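Local coordinates for protein CzcP cation efflux P1-ATPase (Ralstonia metallidurans, PDB 4U9R) that probably exports zinc from the cell at the expense of ATP, its N-terminal ferredoxin-like domain, described here, binding cadmium at two separate sites, at residues L52-H62 / I74-I83; S101-L110 / S140-D150. All blocks are in the same frame, centred on the assembly; numbering follows the deposited sequence.

Contact 1. Residues L52-H62 / I74-I83; sequences LRGKEGVEAAH and ICVHYDPAAI. With CD (cadmium ion), chain C; TCE (3,3',3''-phosphanetriyltripropanoic acid), chain D.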
# COMPACT_ATOMS: atom_id res chain seq x y z
N LEU A 52 4.79 10.21 -7.74
CA LEU A 52 6.05 10.95 -7.81
C LEU A 52 6.56 11.13 -9.21
O LEU A 52 7.12 12.18 -9.51
CB LEU A 52 7.13 10.31 -6.99
CG LEU A 52 6.92 10.44 -5.48
CD1 LEU A 52 8.03 9.69 -4.77
CD2 LEU A 52 6.90 11.90 -5.06
N ARG A 53 6.37 10.12 -10.08
CA ARG A 53 6.88 10.20 -11.43
C ARG A 53 6.21 11.30 -12.28
O ARG A 53 6.81 11.86 -13.22
CB ARG A 53 6.76 8.85 -12.13
CG ARG A 53 7.72 7.81 -11.58
CD ARG A 53 7.79 6.59 -12.49
NE ARG A 53 8.36 5.44 -11.81
CZ ARG A 53 7.65 4.41 -11.33
NH1 ARG A 53 6.33 4.36 -11.43
NH2 ARG A 53 8.28 3.43 -10.72
N GLY A 54 4.99 11.60 -11.91
CA GLY A 54 4.25 12.68 -12.48
C GLY A 54 4.67 14.09 -12.12
O GLY A 54 4.14 15.01 -12.74
N LYS A 55 5.60 14.27 -11.17
CA LYS A 55 5.98 15.62 -10.69
C LYS A 55 7.21 16.14 -11.40
O LYS A 55 8.18 15.41 -11.58
CB LYS A 55 6.36 15.61 -9.20
CG LYS A 55 5.34 14.99 -8.28
CD LYS A 55 4.12 15.85 -8.22
CE LYS A 55 3.09 15.30 -7.26
NZ LYS A 55 1.89 16.16 -7.36
N GLU A 56 7.20 17.43 -11.75
CA GLU A 56 8.35 18.03 -12.41
C GLU A 56 9.66 17.88 -11.58
O GLU A 56 9.65 17.95 -10.37
CB GLU A 56 8.06 19.49 -12.74
CG GLU A 56 6.94 19.67 -13.80
CD GLU A 56 7.20 18.88 -15.08
OE1 GLU A 56 8.35 18.92 -15.56
OE2 GLU A 56 6.28 18.20 -15.59
N GLY A 57 10.77 17.64 -12.25
CA GLY A 57 12.04 17.47 -11.58
C GLY A 57 12.42 16.05 -11.23
O GLY A 57 13.59 15.79 -10.99
N VAL A 58 11.46 15.12 -11.17
CA VAL A 58 11.76 13.73 -10.92
C VAL A 58 12.27 13.10 -12.19
O VAL A 58 11.58 13.06 -13.23
CB VAL A 58 10.53 12.98 -10.39
CG1 VAL A 58 10.80 11.49 -10.21
CG2 VAL A 58 10.10 13.59 -9.08
N GLU A 59 13.47 12.56 -12.09
CA GLU A 59 14.09 11.85 -13.20
C GLU A 59 13.85 10.36 -13.13
O GLU A 59 13.87 9.65 -14.14
CB GLU A 59 15.60 12.14 -13.21
CG GLU A 59 15.93 13.59 -13.55
CD GLU A 59 15.67 13.92 -15.01
OE1 GLU A 59 16.03 13.08 -15.88
OE2 GLU A 59 15.10 15.01 -15.31
N ALA A 60 13.63 9.87 -11.93
CA ALA A 60 13.23 8.49 -11.74
C ALA A 60 12.80 8.26 -10.32
O ALA A 60 13.13 9.03 -9.38
CB ALA A 60 14.37 7.55 -12.08
N ALA A 61 12.07 7.19 -10.16
CA ALA A 61 11.68 6.74 -8.87
C ALA A 61 11.46 5.23 -8.95
O ALA A 61 10.83 4.73 -9.90
CB ALA A 61 10.41 7.47 -8.44
N HIS A 62 11.97 4.51 -7.96
CA HIS A 62 11.89 3.05 -7.98
C HIS A 62 12.20 2.49 -6.59
O HIS A 62 12.71 3.20 -5.68
CB HIS A 62 12.83 2.45 -9.06
CG HIS A 62 14.28 2.74 -8.83
ND1 HIS A 62 15.17 1.79 -8.37
CD2 HIS A 62 14.99 3.89 -8.95
CE1 HIS A 62 16.36 2.34 -8.24
NE2 HIS A 62 16.29 3.60 -8.60
N ILE A 74 12.79 3.42 -1.15
CA ILE A 74 12.56 4.05 -2.44
C ILE A 74 13.72 4.94 -2.71
O ILE A 74 14.24 5.59 -1.79
CB ILE A 74 11.24 4.82 -2.58
CG1 ILE A 74 11.12 5.94 -1.58
CG2 ILE A 74 10.06 3.87 -2.38
CD1 ILE A 74 10.15 6.97 -2.10
N CYS A 75 14.10 4.96 -3.97
CA CYS A 75 15.15 5.76 -4.44
C CYS A 75 14.55 6.68 -5.49
O CYS A 75 13.86 6.24 -6.41
CB CYS A 75 16.25 4.85 -4.98
SG CYS A 75 17.70 5.75 -5.58
N VAL A 76 14.82 7.98 -5.34
CA VAL A 76 14.30 8.98 -6.22
C VAL A 76 15.48 9.74 -6.78
O VAL A 76 16.31 10.21 -6.04
CB VAL A 76 13.39 9.95 -5.46
CG1 VAL A 76 12.88 11.07 -6.36
CG2 VAL A 76 12.18 9.23 -4.90
N HIS A 77 15.53 9.85 -8.11
CA HIS A 77 16.52 10.60 -8.78
C HIS A 77 15.89 11.93 -9.22
O HIS A 77 14.78 11.97 -9.75
CB HIS A 77 16.99 9.87 -10.04
CG HIS A 77 17.48 8.46 -9.81
ND1 HIS A 77 18.17 7.77 -10.79
CD2 HIS A 77 17.33 7.58 -8.78
CE1 HIS A 77 18.48 6.56 -10.35
NE2 HIS A 77 18.00 6.42 -9.13
N TYR A 78 16.60 13.01 -8.98
CA TYR A 78 16.13 14.30 -9.34
C TYR A 78 17.26 15.13 -9.99
O TYR A 78 18.47 14.85 -9.84
CB TYR A 78 15.53 14.99 -8.12
CG TYR A 78 16.54 15.34 -7.06
CD1 TYR A 78 16.98 14.37 -6.15
CD2 TYR A 78 17.08 16.64 -6.97
CE1 TYR A 78 17.92 14.68 -5.19
CE2 TYR A 78 18.02 16.95 -6.00
CZ TYR A 78 18.43 15.95 -5.12
OH TYR A 78 19.34 16.19 -4.16
N ASP A 79 16.81 16.14 -10.72
CA ASP A 79 17.65 17.16 -11.34
C ASP A 79 17.73 18.36 -10.40
O ASP A 79 16.76 19.12 -10.27
CB ASP A 79 16.96 17.59 -12.65
CG ASP A 79 17.72 18.66 -13.41
OD1 ASP A 79 18.78 19.12 -12.92
OD2 ASP A 79 17.25 19.02 -14.50
N PRO A 80 18.87 18.55 -9.73
CA PRO A 80 18.92 19.66 -8.82
C PRO A 80 18.85 21.07 -9.46
O PRO A 80 18.87 22.05 -8.72
CB PRO A 80 20.25 19.46 -8.09
CG PRO A 80 21.10 18.71 -9.04
CD PRO A 80 20.18 17.88 -9.87
N ALA A 81 18.77 21.19 -10.78
CA ALA A 81 18.56 22.51 -11.40
C ALA A 81 17.08 22.83 -11.44
O ALA A 81 16.70 23.99 -11.45
CB ALA A 81 19.16 22.56 -12.80
N ALA A 82 16.26 21.79 -11.45
CA ALA A 82 14.81 21.92 -11.51
C ALA A 82 14.15 21.92 -10.14
O ALA A 82 13.02 22.40 -10.00
CB ALA A 82 14.25 20.78 -12.36
N ILE A 83 14.80 21.34 -9.13
CA ILE A 83 14.16 21.23 -7.81
C ILE A 83 15.20 21.06 -6.73
O ILE A 83 16.21 20.39 -6.95
CB ILE A 83 13.16 20.05 -7.81
CG1 ILE A 83 12.29 20.05 -6.55
CG2 ILE A 83 13.87 18.71 -8.00
CD1 ILE A 83 11.02 19.26 -6.76
CD CD C . 18.07 4.69 -7.83
O16 TCE D . 24.33 0.71 -6.14
C14 TCE D . 23.51 1.54 -5.68
O15 TCE D . 23.77 2.36 -4.77
C5 TCE D . 22.10 1.56 -6.26
C2 TCE D . 21.84 2.73 -7.18
P TCE D . 20.12 2.90 -7.77
C3 TCE D . 19.69 1.20 -8.32
C6 TCE D . 19.15 1.24 -9.74
C8 TCE D . 19.67 0.12 -10.62
O10 TCE D . 18.83 -0.54 -11.28
O9 TCE D . 20.90 -0.10 -10.64
C1 TCE D . 20.29 3.82 -9.34
C4 TCE D . 21.35 3.10 -10.18
C11 TCE D . 21.12 3.21 -11.67
O12 TCE D . 20.87 4.34 -12.15
O13 TCE D . 21.19 2.16 -12.35

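Contact 2. Residues S101-L110 / S140-D150; sequences SRFGHVLWQL and SGIARVEFDND. With CD (cadmium ion), chain B.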
# COMPACT_ATOMS: atom_id res chain seq x y z
N SER A 101 -2.43 7.82 5.03
CA SER A 101 -3.59 8.16 5.85
C SER A 101 -4.88 7.73 5.18
O SER A 101 -5.89 7.48 5.84
CB SER A 101 -3.64 9.66 6.06
OG SER A 101 -4.11 10.32 4.90
N ARG A 102 -4.84 7.66 3.85
CA ARG A 102 -6.01 7.44 3.05
C ARG A 102 -6.35 5.97 2.90
O ARG A 102 -7.53 5.64 2.88
CB ARG A 102 -5.86 8.10 1.68
CG ARG A 102 -7.04 7.85 0.76
CD ARG A 102 -7.25 9.00 -0.21
NE ARG A 102 -8.34 8.71 -1.14
CZ ARG A 102 -9.64 8.70 -0.81
NH1 ARG A 102 -10.03 8.97 0.43
NH2 ARG A 102 -10.54 8.42 -1.74
N PHE A 103 -5.34 5.10 2.79
CA PHE A 103 -5.56 3.67 2.54
C PHE A 103 -5.22 2.77 3.69
O PHE A 103 -4.07 2.74 4.13
CB PHE A 103 -4.78 3.19 1.32
CG PHE A 103 -5.14 3.92 0.08
CD1 PHE A 103 -6.25 3.55 -0.65
CD2 PHE A 103 -4.40 5.02 -0.34
CE1 PHE A 103 -6.61 4.25 -1.79
CE2 PHE A 103 -4.74 5.71 -1.47
CZ PHE A 103 -5.85 5.33 -2.20
N GLY A 104 -6.23 2.00 4.12
CA GLY A 104 -6.09 1.06 5.22
C GLY A 104 -5.81 -0.34 4.71
O GLY A 104 -6.04 -0.64 3.54
N HIS A 105 -5.29 -1.17 5.59
CA HIS A 105 -5.08 -2.59 5.32
C HIS A 105 -5.34 -3.41 6.59
O HIS A 105 -4.95 -3.02 7.68
CB HIS A 105 -3.65 -2.86 4.87
CG HIS A 105 -3.03 -1.72 4.16
ND1 HIS A 105 -2.37 -0.70 4.82
CD2 HIS A 105 -2.98 -1.40 2.84
CE1 HIS A 105 -1.95 0.19 3.95
NE2 HIS A 105 -2.30 -0.22 2.74
N VAL A 106 -6.03 -4.53 6.41
CA VAL A 106 -6.02 -5.60 7.40
C VAL A 106 -5.62 -6.89 6.69
O VAL A 106 -5.93 -7.10 5.52
CB VAL A 106 -7.37 -5.79 8.13
CG1 VAL A 106 -7.64 -4.63 9.06
CG2 VAL A 106 -8.52 -5.98 7.15
N LEU A 107 -4.89 -7.72 7.41
CA LEU A 107 -4.55 -9.06 6.96
C LEU A 107 -5.03 -10.02 8.07
O LEU A 107 -4.35 -10.19 9.10
CB LEU A 107 -3.04 -9.18 6.71
CG LEU A 107 -2.56 -10.49 6.08
CD1 LEU A 107 -3.00 -10.59 4.63
CD2 LEU A 107 -1.04 -10.61 6.20
N TRP A 108 -6.22 -10.58 7.87
CA TRP A 108 -6.86 -11.40 8.89
C TRP A 108 -6.88 -12.86 8.51
O TRP A 108 -7.06 -13.21 7.34
CB TRP A 108 -8.29 -10.94 9.13
CG TRP A 108 -8.37 -9.70 9.92
CD1 TRP A 108 -7.51 -9.29 10.90
CD2 TRP A 108 -9.38 -8.70 9.81
NE1 TRP A 108 -7.92 -8.08 11.41
CE2 TRP A 108 -9.07 -7.70 10.76
CE3 TRP A 108 -10.51 -8.55 9.01
CZ2 TRP A 108 -9.86 -6.56 10.93
CZ3 TRP A 108 -11.29 -7.40 9.18
CH2 TRP A 108 -10.96 -6.43 10.13
N GLN A 109 -6.68 -13.69 9.54
CA GLN A 109 -6.88 -15.14 9.51
C GLN A 109 -8.35 -15.43 9.87
O GLN A 109 -8.74 -15.35 11.04
CB GLN A 109 -5.93 -15.84 10.49
CG GLN A 109 -6.13 -17.34 10.67
CD GLN A 109 -5.85 -18.14 9.41
OE1 GLN A 109 -4.71 -18.49 9.11
NE2 GLN A 109 -6.91 -18.43 8.65
N LEU A 110 -9.16 -15.72 8.86
CA LEU A 110 -10.58 -16.03 9.09
C LEU A 110 -10.75 -17.44 9.64
O LEU A 110 -9.94 -18.34 9.39
CB LEU A 110 -11.39 -15.86 7.81
CG LEU A 110 -11.41 -14.46 7.17
CD1 LEU A 110 -12.30 -14.45 5.94
CD2 LEU A 110 -11.86 -13.39 8.17
N SER A 140 -6.89 -21.57 2.99
CA SER A 140 -6.58 -21.49 4.42
C SER A 140 -7.12 -20.20 5.03
O SER A 140 -6.95 -19.94 6.22
CB SER A 140 -5.08 -21.63 4.69
OG SER A 140 -4.72 -21.08 5.94
N GLY A 141 -7.80 -19.41 4.21
CA GLY A 141 -8.59 -18.29 4.66
C GLY A 141 -7.84 -17.10 5.25
O GLY A 141 -8.28 -16.53 6.26
N ILE A 142 -6.71 -16.76 4.63
CA ILE A 142 -6.01 -15.50 4.93
C ILE A 142 -6.52 -14.42 3.97
O ILE A 142 -6.33 -14.52 2.75
CB ILE A 142 -4.48 -15.62 4.81
CG1 ILE A 142 -3.92 -16.47 5.95
CG2 ILE A 142 -3.83 -14.24 4.81
CD1 ILE A 142 -3.81 -15.73 7.28
N ALA A 143 -7.19 -13.41 4.53
CA ALA A 143 -7.78 -12.32 3.75
C ALA A 143 -6.83 -11.12 3.69
O ALA A 143 -6.50 -10.55 4.73
CB ALA A 143 -9.12 -11.91 4.34
N ARG A 144 -6.42 -10.75 2.47
CA ARG A 144 -5.56 -9.59 2.19
C ARG A 144 -6.39 -8.49 1.53
O ARG A 144 -6.65 -8.55 0.34
CB ARG A 144 -4.42 -10.01 1.25
CG ARG A 144 -3.59 -8.87 0.66
CD ARG A 144 -2.80 -9.31 -0.57
NE ARG A 144 -1.70 -8.39 -0.85
CZ ARG A 144 -0.57 -8.32 -0.15
NH1 ARG A 144 -0.37 -9.12 0.89
NH2 ARG A 144 0.36 -7.44 -0.48
N VAL A 145 -6.80 -7.48 2.30
CA VAL A 145 -7.69 -6.43 1.79
C VAL A 145 -7.00 -5.05 1.84
O VAL A 145 -6.04 -4.83 2.59
CB VAL A 145 -9.05 -6.43 2.55
CG1 VAL A 145 -8.87 -6.10 4.02
CG2 VAL A 145 -10.05 -5.48 1.93
N GLU A 146 -7.49 -4.13 1.01
CA GLU A 146 -7.05 -2.75 1.03
C GLU A 146 -8.27 -1.88 0.88
O GLU A 146 -9.13 -2.18 0.04
CB GLU A 146 -6.07 -2.50 -0.11
CG GLU A 146 -5.68 -1.03 -0.30
CD GLU A 146 -4.21 -0.86 -0.62
OE1 GLU A 146 -3.53 -1.87 -0.86
OE2 GLU A 146 -3.74 0.29 -0.61
N PHE A 147 -8.37 -0.82 1.67
CA PHE A 147 -9.60 -0.04 1.71
C PHE A 147 -9.44 1.47 1.89
O PHE A 147 -8.45 1.95 2.43
CB PHE A 147 -10.54 -0.58 2.79
CG PHE A 147 -9.91 -0.69 4.15
CD1 PHE A 147 -9.13 -1.77 4.48
CD2 PHE A 147 -10.15 0.27 5.12
CE1 PHE A 147 -8.57 -1.89 5.73
CE2 PHE A 147 -9.59 0.17 6.39
CZ PHE A 147 -8.79 -0.91 6.69
N ASP A 148 -10.48 2.19 1.46
CA ASP A 148 -10.55 3.64 1.51
C ASP A 148 -11.11 4.09 2.86
O ASP A 148 -12.31 3.99 3.12
CB ASP A 148 -11.42 4.14 0.34
CG ASP A 148 -11.64 5.66 0.35
OD1 ASP A 148 -11.23 6.33 1.32
OD2 ASP A 148 -12.24 6.16 -0.62
N ASN A 149 -10.21 4.60 3.71
CA ASN A 149 -10.52 5.03 5.08
C ASN A 149 -11.58 6.12 5.22
O ASN A 149 -12.04 6.37 6.34
CB ASN A 149 -9.25 5.51 5.77
CG ASN A 149 -8.35 4.38 6.22
OD1 ASN A 149 -8.80 3.26 6.42
ND2 ASN A 149 -7.07 4.69 6.39
N ASP A 150 -11.91 6.81 4.14
CA ASP A 150 -12.95 7.84 4.18
C ASP A 150 -14.33 7.25 3.92
O ASP A 150 -15.34 7.86 4.25
CB ASP A 150 -12.64 8.98 3.19
CG ASP A 150 -11.44 9.83 3.61
OD1 ASP A 150 -11.30 10.15 4.81
OD2 ASP A 150 -10.63 10.20 2.73
CD CD B . -2.03 -0.20 0.54

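Contact 1. Residues L52-H62 / I74-I83
Two imidazole rings, His62 and His77, meet across this antiparallel strand pair and show how a sheet surface becomes a metal site. The CB of Cys75 lies over one face of the His62 ring, while NE2 of His77 and the phosphine phosphorus of TCE stand at its edge. On the His77 ring, the CB of Ala60 covers one face, 4.2 Å from the ring centroid, and a propionate oxygen of TCE, O12, lies at the edge. The rings meet obliquely, planes 74° apart, neither stacked nor edge-to-face, and both turn NE2 to the same ion: His62 NE2 and His77 NE2 each bind the cadmium at 2.2 Å, and Cys75 SG, anti to its backbone N (chi1 -178°), adds a bond of 2.5 Å. The phosphorus of TCE lies 2.7 Å from the cadmium.

The backbone fixes this layout. His62 and Cys75 form a hydrogen-bonded pair, with Cys75 N reaching His62 O at 2.8 Å. Toward the type II turn of Lys55 to Val58, a classic beta bulge places Glu59 and Ala60 opposite His77, whose carbonyl O takes both amides, Glu59 N at 2.7 Å and Ala60 N at 3.2 Å. Opposite the metal, Val58, Ala61 and Val76 turn toward the helices, Ala61 reaching Leu49 and Val58 Ile88.

Strand alternation thus divides the labour: an apolar underside seats the hairpin, while two borderline imidazole nitrogens, a soft sulfur and the soft phosphorus of TCE suit cadmium. Lys25 and Arg27 in the pocket are consistent with an anionic tricarboxylate.

Contact 2. Residues S101-L110 / S140-D150
Metal coordination is the contribution of His105 and Glu146, which extend side by side from adjacent strands to one cadmium. His105 gives NE2 at 2.2 Å; the Glu146 carboxylate chelates with OE2 at 2.1 Å and a longer OE1 at 2.6 Å. Ring and carboxylate planes stand 81° apart, with OE1 at the edge of the imidazole. Asp42 and Cys44 complete the site, and Arg47 donates to Glu146 OE2.

In this ferredoxin-like domain, edge strand 103-109 pairs antiparallel with central strand 142-148 of a three-stranded sheet, and helix 154-162 covers the face of Val106 and Trp108.

Salt bridges gather near the end of helix 85-102. The extended Arg102 chain, with CG anti to the backbone N (chi1 177°), brings its guanidinium to two acids: Asp150 OD2 comes to NH1 at the edge, 2.7 Å away, whereas Asp148 lies over a face, its OD1 3.0 Å from NH1, a purely electrostatic pairing. An Asx turn, Asp150 N to Asp148 OD1, holds the two acids together.

Hydrogen bonds from amide groups secure both ends. Asn149 ND2 donates almost straight to Ser101 O, while its backbone N donates to Arg102 O, tying down the last turn of the helix. At the far end, Gln109 NE2 reaches Ser140 O at 2.9 Å and also Leu110 O.

A CH-pi contact sets Gly104 CA over the face of the Phe147 ring, 3.8 Å from the centroid. Leu107 CD1 and Ile142 CG2 form an apolar pair.

At the metal, the anionic ligands would be balanced mainly by the cadmium, with Arg47 probably adding to it.

The two contacts share a strand arrangement but bind cadmium with different donor sets. Contact 1 and contact 2 each join neighbouring strands of a three-stranded antiparallel sheet of order 1-3-2, and each carries a cadmium on one face of its sheet; the ions, CD of chain C and CD of chain B, are 22.3 Å apart. The centres of the contacts are about 31 Å apart and their nearest atoms about 12 Å, so they do not touch. Helix 85-102, which follows strand 73-78 of contact 1 and leads into strand 103-109 of contact 2, links them in the chain. Helix 43-53 serves both: Leu49 packs beneath contact 1, and Cys44 binds the cadmium of contact 2. TCE belongs to the first site alone.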